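Local atomic coordinates of GNAT family acetyltransferase (Mycobacterium smegmatis, PDB entry 6C30), a protein that probably transfers an acetyl group from acetyl-CoA to an amino group, perhaps the N-terminus of a ribosomal protein. Residues D15-L20 against V27-V32; L45-H50 against W120-R125; G105-G110 against V146-I151; E174-R179 against D189-A194. All coordinates share one frame; numbering follows the deposited sequence. Where two conformers were deposited one is given.

Contact 1: residues D15-L20 against V27-V32; sequences DTVGPL and VGLRPV
Val17 and Leu29 lie side by side at the tight part of this contact, their side chains pointing the same way and their CB atoms 3.9 Å apart. CG of Leu29 sits anti to its carbonyl carbon (chi1 -55°), which leaves CD1 beside CB and CG2 of Val17. The same face carries Leu20 and Val27, where CB of Leu20 meets CG2 of Val27 at 3.8 Å. Helix 130-143 packs on this face through Met137, which touches both Val17 and Leu20. Between the backbones the Val17 pair is closed by two bonds, Val17 N to Leu29 O and Leu29 N to Val17 O, each 2.9 Å.

The two strands form an antiparallel beta hairpin at the edge of the GNAT sheet, with a beta bulge between the Val17 and Leu20 pairs. Gly18, with positive phi, and the cis peptide before Pro19 fall in the bulge, where Pro19 also packs on Thr16 of the second subunit. Beyond it the pairing resumes, and Leu20 N reaches Val27 O at 2.8 Å almost straight on.

The other end is looser. Thr16 CG2 only brushes Arg30 CB at 4.0 Å, and the guanidinium of Arg30 leads away to salt bridges with Glu93 and Asp36. Thr16, partly exposed, also touches Trp216 of the second subunit. Asp15 O is covered by Pro31 CD at 3.3 Å and has no hydrogen-bond partner in the model.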
loop_
_atom_site.group_PDB
_atom_site.type_symbol
_atom_site.label_atom_id
_atom_site.label_comp_id
_atom_site.label_asym_id
_atom_site.label_seq_id
_atom_site.Cartn_x
_atom_site.Cartn_y
_atom_site.Cartn_z
ATOM N N ASP A 15 -0.416 2.637 -11.556
ATOM C CA ASP A 15 -1.594 2.750 -10.706
ATOM C C ASP A 15 -1.492 1.693 -9.628
ATOM O O ASP A 15 -0.650 0.786 -9.717
ATOM C CB ASP A 15 -2.883 2.573 -11.524
ATOM C CG ASP A 15 -4.084 3.269 -10.901
ATOM O OD1 ASP A 15 -3.969 3.789 -9.771
ATOM O OD2 ASP A 15 -5.158 3.278 -11.547
ATOM N N THR A 16 -2.342 1.813 -8.614
ATOM C CA THR A 16 -2.548 0.742 -7.658
ATOM C C THR A 16 -3.941 0.160 -7.876
ATOM O O THR A 16 -4.789 0.775 -8.526
ATOM C CB THR A 16 -2.405 1.229 -6.217
ATOM O OG1 THR A 16 -3.453 2.159 -5.914
ATOM C CG2 THR A 16 -1.068 1.929 -6.010
ATOM N N VAL A 17 -4.164 -1.040 -7.357
ATOM C CA VAL A 17 -5.480 -1.667 -7.426
ATOM C C VAL A 17 -5.818 -2.172 -6.031
ATOM O O VAL A 17 -4.949 -2.679 -5.320
ATOM C CB VAL A 17 -5.535 -2.826 -8.445
ATOM C CG1 VAL A 17 -6.982 -3.245 -8.684
ATOM C CG2 VAL A 17 -4.875 -2.420 -9.767
ATOM N N GLY A 18 -7.075 -2.015 -5.626
ATOM C CA GLY A 18 -7.454 -2.329 -4.257
ATOM C C GLY A 18 -7.233 -1.114 -3.374
ATOM O O GLY A 18 -7.198 0.008 -3.870
ATOM N N PRO A 19 -7.063 -1.321 -2.062
ATOM C CA PRO A 19 -6.987 -2.618 -1.388
ATOM C C PRO A 19 -8.333 -3.317 -1.194
ATOM O O PRO A 19 -9.399 -2.690 -1.223
ATOM C CB PRO A 19 -6.376 -2.262 -0.032
ATOM C CG PRO A 19 -6.850 -0.874 0.223
ATOM C CD PRO A 19 -6.847 -0.203 -1.123
ATOM N N LEU A 20 -8.253 -4.627 -1.004
ATOM C CA LEU A 20 -9.403 -5.443 -0.648
ATOM C C LEU A 20 -9.138 -6.057 0.701
ATOM O O LEU A 20 -7.978 -6.286 1.062
ATOM C CB LEU A 20 -9.635 -6.557 -1.667
ATOM C CG LEU A 20 -9.690 -6.196 -3.147
ATOM C CD1 LEU A 20 -9.952 -7.458 -3.935
ATOM C CD2 LEU A 20 -10.776 -5.161 -3.395
ATOM N N VAL A 27 -5.283 -7.331 0.700
ATOM C CA VAL A 27 -4.543 -7.568 -0.536
ATOM C C VAL A 27 -4.670 -6.388 -1.485
ATOM O O VAL A 27 -5.697 -5.719 -1.535
ATOM C CB VAL A 27 -5.019 -8.845 -1.258
ATOM C CG1 VAL A 27 -4.725 -10.080 -0.414
ATOM C CG2 VAL A 27 -6.494 -8.741 -1.623
ATOM N N GLY A 28 -3.610 -6.110 -2.235
ATOM C CA GLY A 28 -3.626 -5.026 -3.196
ATOM C C GLY A 28 -2.571 -5.285 -4.259
ATOM O O GLY A 28 -1.710 -6.164 -4.088
ATOM N N LEU A 29 -2.664 -4.540 -5.359
ATOM C CA LEU A 29 -1.656 -4.544 -6.431
ATOM C C LEU A 29 -0.985 -3.191 -6.508
ATOM O O LEU A 29 -1.655 -2.165 -6.435
ATOM C CB LEU A 29 -2.279 -4.856 -7.793
ATOM C CG LEU A 29 -3.096 -6.143 -7.948
ATOM C CD1 LEU A 29 -3.552 -6.320 -9.393
ATOM C CD2 LEU A 29 -2.265 -7.345 -7.497
ATOM N N ARG A 30 0.332 -3.179 -6.684
ATOM C CA ARG A 30 1.018 -1.914 -6.945
ATOM C C ARG A 30 2.234 -2.179 -7.838
ATOM O O ARG A 30 2.649 -3.329 -7.988
ATOM C CB ARG A 30 1.396 -1.209 -5.623
ATOM C CG ARG A 30 2.150 -2.051 -4.609
ATOM C CD ARG A 30 3.628 -2.102 -4.932
ATOM N NE ARG A 30 4.359 -2.877 -3.935
ATOM C CZ ARG A 30 5.597 -3.333 -4.111
ATOM N NH1 ARG A 30 6.239 -3.076 -5.247
ATOM N NH2 ARG A 30 6.195 -4.033 -3.154
ATOM N N PRO A 31 2.795 -1.126 -8.462
ATOM C CA PRO A 31 3.896 -1.364 -9.413
ATOM C C PRO A 31 5.143 -2.012 -8.817
ATOM O O PRO A 31 5.520 -1.709 -7.692
ATOM C CB PRO A 31 4.230 0.046 -9.910
ATOM C CG PRO A 31 2.933 0.798 -9.786
ATOM C CD PRO A 31 2.326 0.274 -8.499
ATOM N N VAL A 32 5.796 -2.883 -9.576
ATOM C CA VAL A 32 7.142 -3.332 -9.220
ATOM C C VAL A 32 8.062 -2.134 -9.003
ATOM O O VAL A 32 7.914 -1.091 -9.657
ATOM C CB VAL A 32 7.779 -4.247 -10.308
ATOM C CG1 VAL A 32 7.057 -5.586 -10.414
ATOM C CG2 VAL A 32 7.826 -3.547 -11.659
#

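Contact 2: residues L45-H50 against W120-R125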
loop_
_atom_site.group_PDB
_atom_site.type_symbol
_atom_site.label_atom_id
_atom_site.label_comp_id
_atom_site.label_asym_id
_atom_site.label_seq_id
_atom_site.Cartn_x
_atom_site.Cartn_y
_atom_site.Cartn_z
ATOM N N LEU A 45 14.042 -17.671 -4.764
ATOM C CA LEU A 45 15.073 -18.681 -4.495
ATOM C C LEU A 45 14.504 -19.785 -3.605
ATOM O O LEU A 45 14.712 -20.968 -3.890
ATOM C CB LEU A 45 16.309 -18.054 -3.847
ATOM C CG LEU A 45 17.180 -17.173 -4.750
ATOM C CD1 LEU A 45 18.216 -16.459 -3.891
ATOM C CD2 LEU A 45 17.863 -17.969 -5.867
ATOM N N ALA A 46 13.755 -19.421 -2.572
ATOM C CA ALA A 46 13.217 -20.421 -1.654
ATOM C C ALA A 46 12.200 -21.304 -2.360
ATOM O O ALA A 46 12.093 -22.499 -2.066
ATOM C CB ALA A 46 12.588 -19.759 -0.456
ATOM N N ASP A 47 11.474 -20.717 -3.306
ATOM C CA ASP A 47 10.395 -21.420 -3.998
ATOM C C ASP A 47 10.813 -22.015 -5.338
ATOM O O ASP A 47 9.944 -22.378 -6.144
ATOM C CB ASP A 47 9.208 -20.488 -4.231
ATOM C CG ASP A 47 8.345 -20.309 -3.007
ATOM O OD1 ASP A 47 8.607 -20.958 -1.969
ATOM O OD2 ASP A 47 7.377 -19.540 -3.104
ATOM N N GLN A 48 12.114 -22.110 -5.592
ATOM C CA GLN A 48 12.608 -22.640 -6.861
ATOM C C GLN A 48 11.850 -23.879 -7.330
ATOM O O GLN A 48 11.399 -23.945 -8.464
ATOM C CB GLN A 48 14.091 -22.992 -6.771
ATOM C CG GLN A 48 14.612 -23.640 -8.062
ATOM C CD GLN A 48 16.096 -23.913 -8.047
ATOM O OE1 GLN A 48 16.788 -23.600 -7.082
ATOM N NE2 GLN A 48 16.593 -24.507 -9.129
ATOM N N HIS A 49 11.688 -24.853 -6.443
ATOM C CA HIS A 49 11.132 -26.128 -6.891
ATOM C C HIS A 49 9.623 -26.123 -7.010
ATOM O O HIS A 49 9.056 -26.998 -7.658
ATOM C CB HIS A 49 11.628 -27.232 -5.969
ATOM C CG HIS A 49 13.118 -27.247 -5.854
ATOM N ND1 HIS A 49 13.939 -27.368 -6.953
ATOM C CD2 HIS A 49 13.935 -27.112 -4.782
ATOM C CE1 HIS A 49 15.200 -27.334 -6.560
ATOM N NE2 HIS A 49 15.225 -27.176 -5.250
ATOM N N HIS A 50 8.972 -25.097 -6.479
ATOM C CA HIS A 50 7.556 -24.891 -6.733
ATOM C C HIS A 50 7.304 -24.148 -8.033
ATOM O O HIS A 50 6.241 -24.299 -8.640
ATOM C CB HIS A 50 6.916 -24.107 -5.592
ATOM C CG HIS A 50 7.050 -24.770 -4.263
ATOM N ND1 HIS A 50 6.430 -25.966 -3.968
ATOM C CD2 HIS A 50 7.713 -24.400 -3.143
ATOM C CE1 HIS A 50 6.707 -26.304 -2.721
ATOM N NE2 HIS A 50 7.483 -25.371 -2.197
ATOM N N TRP A 120 2.152 -15.260 -9.799
ATOM C CA TRP A 120 2.679 -16.268 -8.890
ATOM C C TRP A 120 2.566 -15.725 -7.475
ATOM O O TRP A 120 2.585 -14.508 -7.253
ATOM C CB TRP A 120 4.123 -16.651 -9.240
ATOM C CG TRP A 120 5.127 -15.579 -8.956
ATOM C CD1 TRP A 120 5.529 -14.577 -9.800
ATOM C CD2 TRP A 120 5.855 -15.396 -7.737
ATOM N NE1 TRP A 120 6.462 -13.788 -9.172
ATOM C CE2 TRP A 120 6.683 -14.266 -7.909
ATOM C CE3 TRP A 120 5.901 -16.084 -6.524
ATOM C CZ2 TRP A 120 7.535 -13.800 -6.908
ATOM C CZ3 TRP A 120 6.747 -15.626 -5.533
ATOM C CH2 TRP A 120 7.554 -14.491 -5.732
ATOM N N VAL A 121 2.409 -16.641 -6.526
ATOM C CA VAL A 121 2.286 -16.314 -5.109
ATOM C C VAL A 121 3.244 -17.197 -4.314
ATOM O O VAL A 121 3.397 -18.378 -4.620
ATOM C CB VAL A 121 0.825 -16.519 -4.610
ATOM C CG1 VAL A 121 0.727 -16.337 -3.096
ATOM C CG2 VAL A 121 -0.118 -15.570 -5.310
ATOM N N ALA A 122 3.877 -16.612 -3.302
ATOM C CA ALA A 122 4.755 -17.340 -2.389
ATOM C C ALA A 122 4.105 -18.634 -1.900
ATOM O O ALA A 122 2.933 -18.642 -1.504
ATOM C CB ALA A 122 5.125 -16.457 -1.209
ATOM N N SER A 123 4.876 -19.719 -1.924
ATOM C CA SER A 123 4.335 -21.055 -1.649
ATOM C C SER A 123 3.705 -21.181 -0.262
ATOM O O SER A 123 2.729 -21.912 -0.090
ATOM C CB SER A 123 5.432 -22.110 -1.808
ATOM O OG SER A 123 6.407 -21.968 -0.798
ATOM N N SER A 124 4.245 -20.468 0.718
ATOM C CA SER A 124 3.712 -20.544 2.079
ATOM C C SER A 124 2.367 -19.838 2.199
ATOM O O SER A 124 1.700 -19.925 3.235
ATOM C CB SER A 124 4.699 -19.942 3.075
ATOM O OG SER A 124 4.881 -18.562 2.839
ATOM N N ARG A 125 1.967 -19.150 1.133
ATOM C CA ARG A 125 0.772 -18.312 1.137
ATOM C C ARG A 125 -0.309 -18.815 0.180
ATOM O O ARG A 125 -1.370 -18.202 0.073
ATOM C CB ARG A 125 1.144 -16.876 0.751
ATOM C CG ARG A 125 2.200 -16.217 1.619
ATOM C CD ARG A 125 1.567 -15.642 2.851
ATOM N NE ARG A 125 2.492 -14.877 3.679
ATOM C CZ ARG A 125 2.179 -14.470 4.903
ATOM N NH1 ARG A 125 0.986 -14.770 5.397
ATOM N NH2 ARG A 125 3.043 -13.774 5.630
HETATM O O HOH W 1 5.644 -19.739 -5.289
#
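A buried polar contact, made by one carboxylate on a backbone N-H and a hydroxyl, joins the break between helices 37-46 and 48-51 to the chain just past strand 114-121, with Asp47 reaching across to Ser123. Both carboxylate oxygens of Asp47 are used. OD2 accepts the backbone N-H of Ser123 at 2.8 Å. That donor arrives on the syn side, 25° out of the carboxylate plane. OD1 takes the hydroxyl proton of Ser123 OG at 2.7 Å, this time from well above the plane. The serine can offer both donors to one carboxylate because chi1 of 68° sets OG between its backbone N and carbonyl carbon, on the side facing Asp47.

In the GNAT fold this strand belongs to the central sheet, and here the first helical region is tied to the turn that leads from the sheet toward helix 130-143. A water extends the link: it donates to Asp47 OD2 at 2.8 Å and to Val121 O, the last carbonyl of the strand. OD2 is therefore gripped by two donors, which probably favours the charged form of Asp47. Asp47 occupies the N-cap position of helix 48-51, but its side chain makes no capping bond and is spent on Ser123 instead.

On the exposed flank, Ser123 CB lies over one face of the His50 ring in a CH-pi contact, 3.9 Å from the ring centroid and nearest to CD2. Further along the strand side, Ala122 packs against Ile43 of helix 37-46, and the Trp120 indole has a cation-pi partner in Arg44.

Contact 3: residues G105-G110 against V146-I151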
loop_
_atom_site.group_PDB
_atom_site.type_symbol
_atom_site.label_atom_id
_atom_site.label_comp_id
_atom_site.label_asym_id
_atom_site.label_seq_id
_atom_site.Cartn_x
_atom_site.Cartn_y
_atom_site.Cartn_z
ATOM N N GLY A 105 0.613 -8.629 -19.818
ATOM C CA GLY A 105 1.567 -8.511 -20.908
ATOM C C GLY A 105 0.975 -8.614 -22.296
ATOM O O GLY A 105 -0.210 -8.940 -22.462
ATOM N N ASN A 106 1.810 -8.325 -23.297
ATOM C CA ASN A 106 1.382 -8.343 -24.701
ATOM C C ASN A 106 0.122 -7.494 -24.900
ATOM O O ASN A 106 -0.813 -7.887 -25.607
ATOM C CB ASN A 106 1.156 -9.790 -25.179
ATOM C CG ASN A 106 0.926 -9.885 -26.675
ATOM O OD1 ASN A 106 1.513 -9.132 -27.448
ATOM N ND2 ASN A 106 0.050 -10.794 -27.084
ATOM N N VAL A 107 0.103 -6.328 -24.267
ATOM C CA VAL A 107 -1.056 -5.447 -24.329
ATOM C C VAL A 107 -1.205 -4.847 -25.720
ATOM O O VAL A 107 -0.252 -4.303 -26.280
ATOM C CB VAL A 107 -0.959 -4.308 -23.293
ATOM C CG1 VAL A 107 -2.138 -3.358 -23.411
ATOM C CG2 VAL A 107 -0.889 -4.881 -21.878
ATOM N N THR A 108 -2.406 -4.967 -26.280
ATOM C CA THR A 108 -2.725 -4.324 -27.550
ATOM C C THR A 108 -3.989 -3.496 -27.389
ATOM O O THR A 108 -4.782 -3.720 -26.470
ATOM C CB THR A 108 -2.925 -5.352 -28.674
ATOM O OG1 THR A 108 -3.955 -6.276 -28.290
ATOM C CG2 THR A 108 -1.636 -6.099 -28.946
ATOM N N HIS A 109 -4.179 -2.529 -28.274
ATOM C CA HIS A 109 -5.421 -1.781 -28.270
ATOM C C HIS A 109 -6.068 -1.942 -29.645
ATOM O O HIS A 109 -6.270 -3.074 -30.080
ATOM C CB HIS A 109 -5.167 -0.329 -27.863
ATOM C CG HIS A 109 -4.705 -0.202 -26.442
ATOM N ND1 HIS A 109 -5.577 -0.197 -25.376
ATOM C CD2 HIS A 109 -3.460 -0.133 -25.913
ATOM C CE1 HIS A 109 -4.889 -0.108 -24.248
ATOM N NE2 HIS A 109 -3.603 -0.071 -24.546
ATOM N N GLY A 110 -6.397 -0.852 -30.330
ATOM C CA GLY A 110 -7.009 -0.973 -31.645
ATOM C C GLY A 110 -8.283 -1.804 -31.661
ATOM O O GLY A 110 -9.188 -1.581 -30.853
ATOM N N VAL A 146 -7.423 0.224 -18.211
ATOM C CA VAL A 146 -6.559 -0.082 -19.359
ATOM C C VAL A 146 -7.390 -0.145 -20.655
ATOM O O VAL A 146 -6.844 -0.219 -21.756
ATOM C CB VAL A 146 -5.763 -1.402 -19.132
ATOM C CG1 VAL A 146 -4.637 -1.564 -20.164
ATOM C CG2 VAL A 146 -5.164 -1.407 -17.726
ATOM N N GLN A 147 -8.712 -0.075 -20.501
ATOM C CA GLN A 147 -9.652 -0.013 -21.627
ATOM C C GLN A 147 -9.565 -1.246 -22.523
ATOM O O GLN A 147 -9.773 -1.173 -23.738
ATOM C CB GLN A 147 -9.416 1.259 -22.451
ATOM C CG GLN A 147 -9.615 2.534 -21.647
ATOM C CD GLN A 147 -9.189 3.776 -22.406
ATOM O OE1 GLN A 147 -8.708 3.694 -23.538
ATOM N NE2 GLN A 147 -9.361 4.937 -21.784
ATOM N N LEU A 148 -9.276 -2.392 -21.918
ATOM C CA LEU A 148 -9.175 -3.624 -22.681
ATOM C C LEU A 148 -10.512 -4.359 -22.776
ATOM O O LEU A 148 -11.427 -4.150 -21.964
ATOM C CB LEU A 148 -8.113 -4.545 -22.064
ATOM C CG LEU A 148 -6.694 -3.974 -22.087
ATOM C CD1 LEU A 148 -5.717 -4.943 -21.426
ATOM C CD2 LEU A 148 -6.246 -3.655 -23.513
ATOM N N HIS A 149 -10.605 -5.212 -23.790
ATOM C CA HIS A 149 -11.799 -6.003 -24.065
ATOM C C HIS A 149 -11.657 -7.480 -23.678
ATOM O O HIS A 149 -12.644 -8.161 -23.427
ATOM C CB HIS A 149 -12.157 -5.892 -25.554
ATOM C CG HIS A 149 -13.304 -6.760 -25.964
ATOM N ND1 HIS A 149 -13.138 -7.931 -26.672
ATOM C CD2 HIS A 149 -14.635 -6.643 -25.737
ATOM C CE1 HIS A 149 -14.318 -8.491 -26.877
ATOM N NE2 HIS A 149 -15.243 -7.729 -26.317
ATOM N N ARG A 150 -10.421 -7.963 -23.606
ATOM C CA ARG A 150 -10.171 -9.385 -23.417
ATOM C C ARG A 150 -8.878 -9.597 -22.640
ATOM O O ARG A 150 -7.899 -8.885 -22.857
ATOM C CB ARG A 150 -10.110 -10.078 -24.782
ATOM C CG ARG A 150 -9.806 -11.565 -24.772
ATOM C CD ARG A 150 -9.946 -12.165 -26.187
ATOM N NE ARG A 150 -9.600 -13.583 -26.191
ATOM C CZ ARG A 150 -8.354 -14.044 -26.187
ATOM N NH1 ARG A 150 -7.335 -13.191 -26.203
ATOM N NH2 ARG A 150 -8.130 -15.351 -26.174
ATOM N N ILE A 151 -8.893 -10.565 -21.733
ATOM C CA ILE A 151 -7.685 -11.022 -21.060
ATOM C C ILE A 151 -7.589 -12.538 -21.187
ATOM O O ILE A 151 -8.577 -13.259 -20.981
ATOM C CB ILE A 151 -7.673 -10.606 -19.578
ATOM C CG1 ILE A 151 -7.591 -9.077 -19.451
ATOM C CG2 ILE A 151 -6.524 -11.271 -18.826
ATOM C CD1 ILE A 151 -6.313 -8.469 -20.009
HETATM O O HOH W 2 -8.317 -0.348 -25.787
#
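Water 2 bridges His109 and Gln147, donating to Gln147 O at 2.6 Å and lying 2.8 Å from His109 ND1 in the plane of the ring. It joins two loops of the GNAT fold: one follows strand 97-105 on the way to strand 114-121, the other leads from helix 130-143 into strand 150-155. No direct hydrogen bond crosses between the two segments; a water makes the bridge instead.

The imidazole gets there because CG of His109 stands anti to the carbonyl carbon (chi1 -66°), which swings the ring toward the second loop. Its edge also faces Val146 O, which lies near the ring plane 3.2 Å from CE1. The water and this carbonyl thus meet the same imidazole at its rim.

Leu148 pushes CD2 into the first loop. The methyl lies 4.1 Å from Val107 CG1, the two side chains crossing at about a right angle, and both residues also touch Ala115 of strand 114-121. Val146 packs against His141 of the preceding helix, while Pro11 from the N-terminal region touches His109. CD2 of Leu148 comes to 3.3 Å from the backbone O of Thr108.

Contact 4: residues E174-R179 against D189-A194; sequences EGLLKR and DHLLVA
Asp189 grips the corner of the neighbouring strand with both carboxylate oxygens. OD2 receives Lys178 NZ in a 2.7 Å salt bridge on its syn side, and OD1 accepts Arg179 N at 2.9 Å on its anti side. The lysine chain is bent at chi2 and chi3 (-63° and -68°), folding back so that CD and CE run alongside the carboxylate before NZ meets it.

Next to this polar end, the strands pair in antiparallel fashion. Leu177 N bonds to His190 O at 2.7 Å, and His190 N returns to Leu177 O. Leu177 CD1 lies 4.1 Å from Leu192 CB on one face; on the other, Leu176 CD1 meets Leu191 CD2 at 3.9 Å.

At the far end Glu174 and Gly175 both face Leu192, a classic beta bulge: Leu192 O takes Glu174 N at 2.8 Å and, more weakly, Gly175 N. The Glu174 side chain runs on to Ala194, OE1 lying 3.4 Å from its CB. Arg150 bridges OE1 of Glu174 and Arg172 bridges OE2, and strand 150-155 continues the sheet past strand 186-196.

With one donor on each oxygen, Asp189 probably stays charged. Its bond to Arg179 N ties it to the chain where the strand turns the corner, while the Lys178 bridge is made by an exposed side chain.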
loop_
_atom_site.group_PDB
_atom_site.type_symbol
_atom_site.label_atom_id
_atom_site.label_comp_id
_atom_site.label_asym_id
_atom_site.label_seq_id
_atom_site.Cartn_x
_atom_site.Cartn_y
_atom_site.Cartn_z
ATOM N N GLU A 174 -10.316 -22.039 -24.005
ATOM C CA GLU A 174 -10.541 -21.750 -25.420
ATOM C C GLU A 174 -9.772 -22.676 -26.343
ATOM O O GLU A 174 -10.171 -22.873 -27.479
ATOM C CB GLU A 174 -10.177 -20.292 -25.740
ATOM C CG GLU A 174 -11.183 -19.315 -25.160
ATOM C CD GLU A 174 -11.100 -17.931 -25.756
ATOM O OE1 GLU A 174 -9.993 -17.487 -26.107
ATOM O OE2 GLU A 174 -12.159 -17.283 -25.869
ATOM N N GLY A 175 -8.670 -23.246 -25.877
ATOM C CA GLY A 175 -7.907 -24.115 -26.750
ATOM C C GLY A 175 -6.710 -24.746 -26.093
ATOM O O GLY A 175 -6.430 -24.491 -24.924
ATOM N N LEU A 176 -6.014 -25.586 -26.849
ATOM C CA LEU A 176 -4.800 -26.241 -26.389
ATOM C C LEU A 176 -3.681 -25.882 -27.347
ATOM O O LEU A 176 -3.726 -26.215 -28.540
ATOM C CB LEU A 176 -4.983 -27.761 -26.301
ATOM C CG LEU A 176 -3.745 -28.529 -25.825
ATOM C CD1 LEU A 176 -3.427 -28.200 -24.369
ATOM C CD2 LEU A 176 -3.930 -30.028 -26.015
ATOM N N LEU A 177 -2.692 -25.166 -26.826
ATOM C CA LEU A 177 -1.566 -24.701 -27.618
ATOM C C LEU A 177 -0.457 -25.742 -27.556
ATOM O O LEU A 177 0.166 -25.936 -26.513
ATOM C CB LEU A 177 -1.086 -23.338 -27.100
ATOM C CG LEU A 177 -2.187 -22.321 -26.827
ATOM C CD1 LEU A 177 -1.569 -21.036 -26.298
ATOM C CD2 LEU A 177 -3.033 -22.060 -28.086
ATOM N N LYS A 178 -0.239 -26.448 -28.659
ATOM C CA LYS A 178 0.742 -27.527 -28.675
ATOM C C LYS A 178 2.184 -27.013 -28.612
ATOM O O LYS A 178 2.557 -26.097 -29.349
ATOM C CB LYS A 178 0.567 -28.392 -29.932
ATOM C CG LYS A 178 -0.798 -29.074 -30.034
ATOM C CD LYS A 178 -1.054 -30.073 -28.899
ATOM C CE LYS A 178 -0.140 -31.276 -29.000
ATOM N NZ LYS A 178 -0.427 -32.273 -27.917
ATOM N N ARG A 179 2.989 -27.608 -27.729
ATOM C CA ARG A 179 4.430 -27.325 -27.670
ATOM C C ARG A 179 4.670 -25.816 -27.598
ATOM O O ARG A 179 5.510 -25.270 -28.311
ATOM C CB ARG A 179 5.147 -27.934 -28.885
ATOM C CG ARG A 179 5.053 -29.457 -28.949
ATOM C CD ARG A 179 5.546 -30.028 -30.283
ATOM N NE ARG A 179 4.745 -29.569 -31.419
ATOM C CZ ARG A 179 3.581 -30.102 -31.782
ATOM N NH1 ARG A 179 3.073 -31.126 -31.105
ATOM N NH2 ARG A 179 2.924 -29.617 -32.828
ATOM N N ASP A 189 2.867 -28.291 -24.036
ATOM C CA ASP A 189 1.496 -27.853 -24.285
ATOM C C ASP A 189 0.999 -26.932 -23.172
ATOM O O ASP A 189 1.251 -27.188 -21.994
ATOM C CB ASP A 189 0.526 -29.032 -24.358
ATOM C CG ASP A 189 0.785 -29.979 -25.517
ATOM O OD1 ASP A 189 1.685 -29.756 -26.364
ATOM O OD2 ASP A 189 0.030 -30.978 -25.562
ATOM N N HIS A 190 0.284 -25.878 -23.540
ATOM C CA HIS A 190 -0.406 -25.020 -22.581
ATOM C C HIS A 190 -1.851 -24.833 -23.022
ATOM O O HIS A 190 -2.114 -24.580 -24.205
ATOM C CB HIS A 190 0.267 -23.646 -22.468
ATOM C CG HIS A 190 1.530 -23.636 -21.656
ATOM N ND1 HIS A 190 2.674 -24.295 -22.048
ATOM C CD2 HIS A 190 1.832 -23.017 -20.485
ATOM C CE1 HIS A 190 3.622 -24.098 -21.146
ATOM N NE2 HIS A 190 3.140 -23.320 -20.194
ATOM N N LEU A 191 -2.789 -24.975 -22.092
ATOM C CA LEU A 191 -4.157 -24.535 -22.326
ATOM C C LEU A 191 -4.202 -23.023 -22.448
ATOM O O LEU A 191 -3.441 -22.320 -21.782
ATOM C CB LEU A 191 -5.075 -24.987 -21.190
ATOM C CG LEU A 191 -5.335 -26.491 -21.122
ATOM C CD1 LEU A 191 -5.751 -26.870 -19.722
ATOM C CD2 LEU A 191 -6.391 -26.910 -22.136
ATOM N N LEU A 192 -5.075 -22.534 -23.315
ATOM C CA LEU A 192 -5.371 -21.121 -23.411
ATOM C C LEU A 192 -6.734 -20.890 -22.787
ATOM O O LEU A 192 -7.714 -21.538 -23.176
ATOM C CB LEU A 192 -5.363 -20.662 -24.875
ATOM C CG LEU A 192 -5.726 -19.203 -25.136
ATOM C CD1 LEU A 192 -4.667 -18.282 -24.553
ATOM C CD2 LEU A 192 -5.904 -18.933 -26.629
ATOM N N VAL A 193 -6.799 -19.982 -21.823
ATOM C CA VAL A 193 -8.073 -19.627 -21.204
ATOM C C VAL A 193 -8.290 -18.119 -21.359
ATOM O O VAL A 193 -7.330 -17.374 -21.554
ATOM C CB VAL A 193 -8.139 -20.048 -19.710
ATOM C CG1 VAL A 193 -7.855 -21.538 -19.550
ATOM C CG2 VAL A 193 -7.177 -19.220 -18.857
ATOM N N ALA A 194 -9.541 -17.658 -21.290
ATOM C CA ALA A 194 -9.827 -16.262 -21.579
ATOM C C ALA A 194 -11.134 -15.797 -20.964
ATOM O O ALA A 194 -12.011 -16.599 -20.624
ATOM C CB ALA A 194 -9.870 -16.024 -23.087
#

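How the contacts relate
All four contacts reach one mixed sheet. Contacts 1, 2 and 4 follow in series along the chain, as do 1, 3 and 4, whereas contacts 2 and 3 interleave their segments, with centres about 29 Å apart on opposite sides of the chain's centre. Contact 1 closes the first hairpin, and strand 25-31 is followed by helix 37-46 of contact 2. Contacts 2 and 3 draw on neighbouring strands, 114-121 and 150-155. Contact 4, centred about 29 Å from contact 1, touches contact 3 where strands 150-155 and 186-196 run next to each other. The interleaved contacts 2 and 3 thus tie distant parts of the chain onto the one GNAT sheet.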